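Local coordinates for protein putative branched-chain amino acid ABC transporter (Chromobacterium violaceum, PDB 4PYR) that binds glutathione between two periplasmic-binding-protein-like lobes and, as a putative LppC-family lipoprotein, may regulate an enzyme, at residues A76-N87 with A94-S103. Sequence-based numbering, arbitrary orientation.
Sequences APSVTVPTLALN and AANPKLYSLS. With GSH (glutathione), chain B.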
loop_
_atom_site.group_PDB
_atom_site.type_symbol
_atom_site.label_atom_id
_atom_site.label_comp_id
_atom_site.label_asym_id
_atom_site.label_seq_id
_atom_site.Cartn_x
_atom_site.Cartn_y
_atom_site.Cartn_z
ATOM N N ALA A 76 20.331 -7.445 -2.211
ATOM C CA ALA A 76 19.745 -8.722 -2.706
ATOM C C ALA A 76 20.743 -9.920 -2.801
ATOM O O ALA A 76 20.453 -11.023 -2.301
ATOM C CB ALA A 76 19.041 -8.491 -4.035
ATOM N N PRO A 77 21.934 -9.693 -3.351
ATOM C CA PRO A 77 22.852 -10.870 -3.500
ATOM C C PRO A 77 23.311 -11.447 -2.168
ATOM O O PRO A 77 23.675 -12.624 -2.105
ATOM C CB PRO A 77 24.074 -10.320 -4.292
ATOM C CG PRO A 77 23.550 -9.083 -4.958
ATOM C CD PRO A 77 22.461 -8.519 -4.081
ATOM N N SER A 78 23.281 -10.620 -1.121
ATOM C CA SER A 78 23.750 -11.030 0.212
ATOM C C SER A 78 22.636 -11.599 1.110
ATOM O O SER A 78 22.899 -12.097 2.223
ATOM C CB SER A 78 24.495 -9.852 0.884
ATOM O OG SER A 78 25.513 -9.393 0.004
ATOM N N VAL A 79 21.407 -11.569 0.606
ATOM C CA VAL A 79 20.242 -11.986 1.418
ATOM C C VAL A 79 20.317 -13.472 1.697
ATOM O O VAL A 79 20.400 -14.320 0.771
ATOM C CB VAL A 79 18.886 -11.568 0.795
ATOM C CG1 VAL A 79 17.711 -12.314 1.430
ATOM C CG2 VAL A 79 18.714 -10.063 0.987
ATOM N N THR A 80 20.391 -13.780 2.987
ATOM C CA THR A 80 20.532 -15.185 3.406
ATOM C C THR A 80 19.514 -15.649 4.442
ATOM O O THR A 80 19.431 -16.834 4.716
ATOM C CB THR A 80 21.901 -15.440 4.015
ATOM O OG1 THR A 80 22.078 -14.530 5.102
ATOM C CG2 THR A 80 23.000 -15.270 2.967
ATOM N N VAL A 81 18.770 -14.717 5.025
ATOM C CA VAL A 81 17.604 -15.053 5.824
ATOM C C VAL A 81 16.375 -14.363 5.198
ATOM O O VAL A 81 16.524 -13.407 4.422
ATOM C CB VAL A 81 17.752 -14.633 7.301
ATOM C CG1 VAL A 81 18.965 -15.250 7.916
ATOM C CG2 VAL A 81 17.723 -13.106 7.483
ATOM N N PRO A 82 15.172 -14.891 5.461
ATOM C CA PRO A 82 13.991 -14.283 4.884
ATOM C C PRO A 82 14.001 -12.808 5.165
ATOM O O PRO A 82 14.185 -12.424 6.322
ATOM C CB PRO A 82 12.849 -15.022 5.563
ATOM C CG PRO A 82 13.407 -16.328 5.956
ATOM C CD PRO A 82 14.825 -16.009 6.354
ATOM N N THR A 83 13.847 -12.003 4.112
ATOM C CA THR A 83 13.988 -10.564 4.249
ATOM C C THR A 83 12.821 -9.886 3.590
ATOM O O THR A 83 12.520 -10.126 2.431
ATOM C CB THR A 83 15.329 -10.149 3.643
ATOM O OG1 THR A 83 16.348 -10.812 4.370
ATOM C CG2 THR A 83 15.561 -8.681 3.718
ATOM N N LEU A 84 12.129 -9.081 4.408
ATOM C CA LEU A 84 10.938 -8.375 3.965
ATOM C C LEU A 84 11.283 -6.928 3.700
ATOM O O LEU A 84 11.187 -6.064 4.600
ATOM C CB LEU A 84 9.827 -8.495 5.022
ATOM C CG LEU A 84 8.507 -7.961 4.526
ATOM C CD1 LEU A 84 7.850 -8.798 3.456
ATOM C CD2 LEU A 84 7.618 -7.850 5.764
ATOM N N ALA A 85 11.673 -6.644 2.462
ATOM C CA ALA A 85 11.853 -5.257 2.034
ATOM C C ALA A 85 10.525 -4.503 1.998
ATOM O O ALA A 85 9.459 -5.062 1.777
ATOM C CB ALA A 85 12.549 -5.211 0.682
ATOM N N LEU A 86 10.610 -3.184 2.212
ATOM C CA LEU A 86 9.398 -2.385 2.272
ATOM C C LEU A 86 9.288 -1.463 1.086
ATOM O O LEU A 86 8.729 -0.367 1.168
ATOM C CB LEU A 86 9.344 -1.625 3.605
ATOM C CG LEU A 86 9.314 -2.511 4.873
ATOM C CD1 LEU A 86 9.249 -1.650 6.142
ATOM C CD2 LEU A 86 8.122 -3.454 4.831
ATOM N N ASN A 87 9.850 -1.917 -0.023
ATOM C CA ASN A 87 9.668 -1.294 -1.323
ATOM C C ASN A 87 9.734 -2.411 -2.349
ATOM O O ASN A 87 10.067 -3.534 -2.004
ATOM C CB ASN A 87 10.721 -0.190 -1.575
ATOM C CG ASN A 87 10.340 0.686 -2.746
ATOM O OD1 ASN A 87 10.398 0.278 -3.927
ATOM N ND2 ASN A 87 9.886 1.860 -2.433
ATOM N N ALA A 94 18.875 -8.366 -7.863
ATOM C CA ALA A 94 19.192 -9.767 -8.139
ATOM C C ALA A 94 18.062 -10.660 -7.636
ATOM O O ALA A 94 17.526 -10.469 -6.564
ATOM C CB ALA A 94 20.505 -10.164 -7.474
ATOM N N ALA A 95 17.722 -11.656 -8.457
ATOM C CA ALA A 95 16.767 -12.659 -8.005
ATOM C C ALA A 95 17.338 -13.363 -6.766
ATOM O O ALA A 95 18.534 -13.714 -6.710
ATOM C CB ALA A 95 16.478 -13.662 -9.088
ATOM N N ASN A 96 16.457 -13.588 -5.806
ATOM C CA ASN A 96 16.812 -14.186 -4.513
ATOM C C ASN A 96 15.540 -14.640 -3.820
ATOM O O ASN A 96 14.680 -13.830 -3.494
ATOM C CB ASN A 96 17.596 -13.229 -3.619
ATOM C CG ASN A 96 18.193 -13.931 -2.404
ATOM O OD1 ASN A 96 17.567 -14.814 -1.811
ATOM N ND2 ASN A 96 19.378 -13.516 -2.007
ATOM N N PRO A 97 15.403 -15.947 -3.582
ATOM C CA PRO A 97 14.107 -16.466 -3.167
ATOM C C PRO A 97 13.744 -16.209 -1.732
ATOM O O PRO A 97 12.591 -16.444 -1.348
ATOM C CB PRO A 97 14.234 -17.989 -3.434
ATOM C CG PRO A 97 15.687 -18.242 -3.336
ATOM C CD PRO A 97 16.300 -17.051 -4.009
ATOM N N LYS A 98 14.696 -15.686 -0.951
ATOM C CA LYS A 98 14.451 -15.291 0.420
ATOM C C LYS A 98 14.132 -13.815 0.548
ATOM O O LYS A 98 13.906 -13.377 1.649
ATOM C CB LYS A 98 15.666 -15.578 1.284
ATOM C CG LYS A 98 15.971 -17.052 1.411
ATOM C CD LYS A 98 17.149 -17.198 2.367
ATOM C CE LYS A 98 16.838 -18.163 3.498
ATOM N NZ LYS A 98 17.311 -19.509 3.117
ATOM N N LEU A 99 14.136 -13.093 -0.567
ATOM C CA LEU A 99 13.811 -11.670 -0.573
ATOM C C LEU A 99 12.389 -11.429 -1.036
ATOM O O LEU A 99 12.021 -11.751 -2.137
ATOM C CB LEU A 99 14.803 -10.905 -1.465
ATOM C CG LEU A 99 14.626 -9.384 -1.523
ATOM C CD1 LEU A 99 14.626 -8.795 -0.108
ATOM C CD2 LEU A 99 15.655 -8.704 -2.424
ATOM N N TYR A 100 11.612 -10.754 -0.136
ATOM C CA TYR A 100 10.185 -10.537 -0.338
ATOM C C TYR A 100 9.937 -9.028 -0.194
ATOM O O TYR A 100 10.811 -8.295 0.250
ATOM C CB TYR A 100 9.358 -11.268 0.755
ATOM C CG TYR A 100 9.586 -12.776 0.785
ATOM C CD1 TYR A 100 8.787 -13.608 0.045
ATOM C CD2 TYR A 100 10.572 -13.334 1.595
ATOM C CE1 TYR A 100 9.009 -14.998 0.027
ATOM C CE2 TYR A 100 10.791 -14.715 1.610
ATOM C CZ TYR A 100 10.004 -15.529 0.839
ATOM O OH TYR A 100 10.209 -16.906 0.854
ATOM N N SER A 101 8.753 -8.592 -0.603
ATOM C CA SER A 101 8.382 -7.166 -0.499
ATOM C C SER A 101 6.997 -7.046 0.113
ATOM O O SER A 101 6.120 -7.815 -0.207
ATOM C CB SER A 101 8.363 -6.495 -1.892
ATOM O OG SER A 101 7.852 -5.163 -1.820
ATOM N N LEU A 102 6.816 -6.042 0.977
ATOM C CA LEU A 102 5.482 -5.550 1.360
ATOM C C LEU A 102 5.547 -4.040 1.216
ATOM O O LEU A 102 6.408 -3.439 1.788
ATOM C CB LEU A 102 5.143 -5.882 2.804
ATOM C CG LEU A 102 3.800 -5.320 3.320
ATOM C CD1 LEU A 102 2.589 -5.873 2.573
ATOM C CD2 LEU A 102 3.628 -5.580 4.794
ATOM N N SER A 103 4.627 -3.487 0.458
ATOM C CA SER A 103 4.636 -2.042 0.192
ATOM C C SER A 103 3.216 -1.546 -0.051
ATOM O O SER A 103 2.264 -2.325 -0.066
ATOM C CB SER A 103 5.539 -1.735 -1.030
ATOM O OG SER A 103 4.909 -2.103 -2.239
HETATM N N1 GSH B . 7.733 1.033 -9.629
HETATM C CA1 GSH B . 7.187 2.365 -9.483
HETATM C C1 GSH B . 6.934 3.028 -10.822
HETATM O O11 GSH B . 6.211 2.466 -11.689
HETATM O O12 GSH B . 7.424 4.164 -11.022
HETATM C CB1 GSH B . 8.122 3.237 -8.636
HETATM C CG1 GSH B . 8.430 2.654 -7.258
HETATM C CD1 GSH B . 7.189 2.579 -6.420
HETATM O OE1 GSH B . 6.107 2.821 -6.935
HETATM N N2 GSH B . 7.400 2.249 -5.126
HETATM C CA2 GSH B . 6.362 2.113 -4.095
HETATM C C2 GSH B . 6.456 3.263 -3.138
HETATM O O2 GSH B . 6.846 4.266 -3.747
HETATM C CB2 GSH B . 6.518 0.778 -3.394
HETATM S SG2 GSH B . 7.345 -0.386 -4.467
HETATM N N3 GSH B . 6.170 3.253 -1.782
HETATM C CA3 GSH B . 5.541 2.225 -0.900
HETATM C C3 GSH B . 6.223 1.952 0.444
HETATM O O31 GSH B . 5.537 1.597 1.456
HETATM O O32 GSH B . 7.460 2.088 0.520
#
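T83-A85 and L99-S101 run side by side as parallel strands, their axes at 35°, joined by four backbone hydrogen bonds, from T83 N to K98 O through L102 N to A85 O. Ahead of them, N96 ties down the 3-10 turn 76-78 and V79 just after it. Its CG, anti to the backbone N (chi1 -169°), sets the amide against both: ND2 donates to A76 O (2.7 Å), which also takes V79 N, and more straightly (164°, near the amide plane) to V79 O (3.1 Å). OD1 accepts from K98 N, two residues on, as an Asx turn. The bent K98 chain lies over T80 O, CE 3.2 Å from it. L99 splits its branches, CD2 against A76 CB at 3.8 Å and CD1 against T83 CG2 at 3.9 Å. On the other sheet face, L84 CD1 fits between the CB atoms of Y100 and L102, 4.0 Å from each. At the strands' C-terminal end, S101 OG donates to N87 O (2.8 Å), and L86, N87 and S103 border glutathione, consistent with a periplasmic-binding-protein lobe. Strand 62-64 flanks 83-85, leaving 99-101 outermost in the parallel sheet; helix 245-265 covers Y100 and L102, helix 69-75 A85.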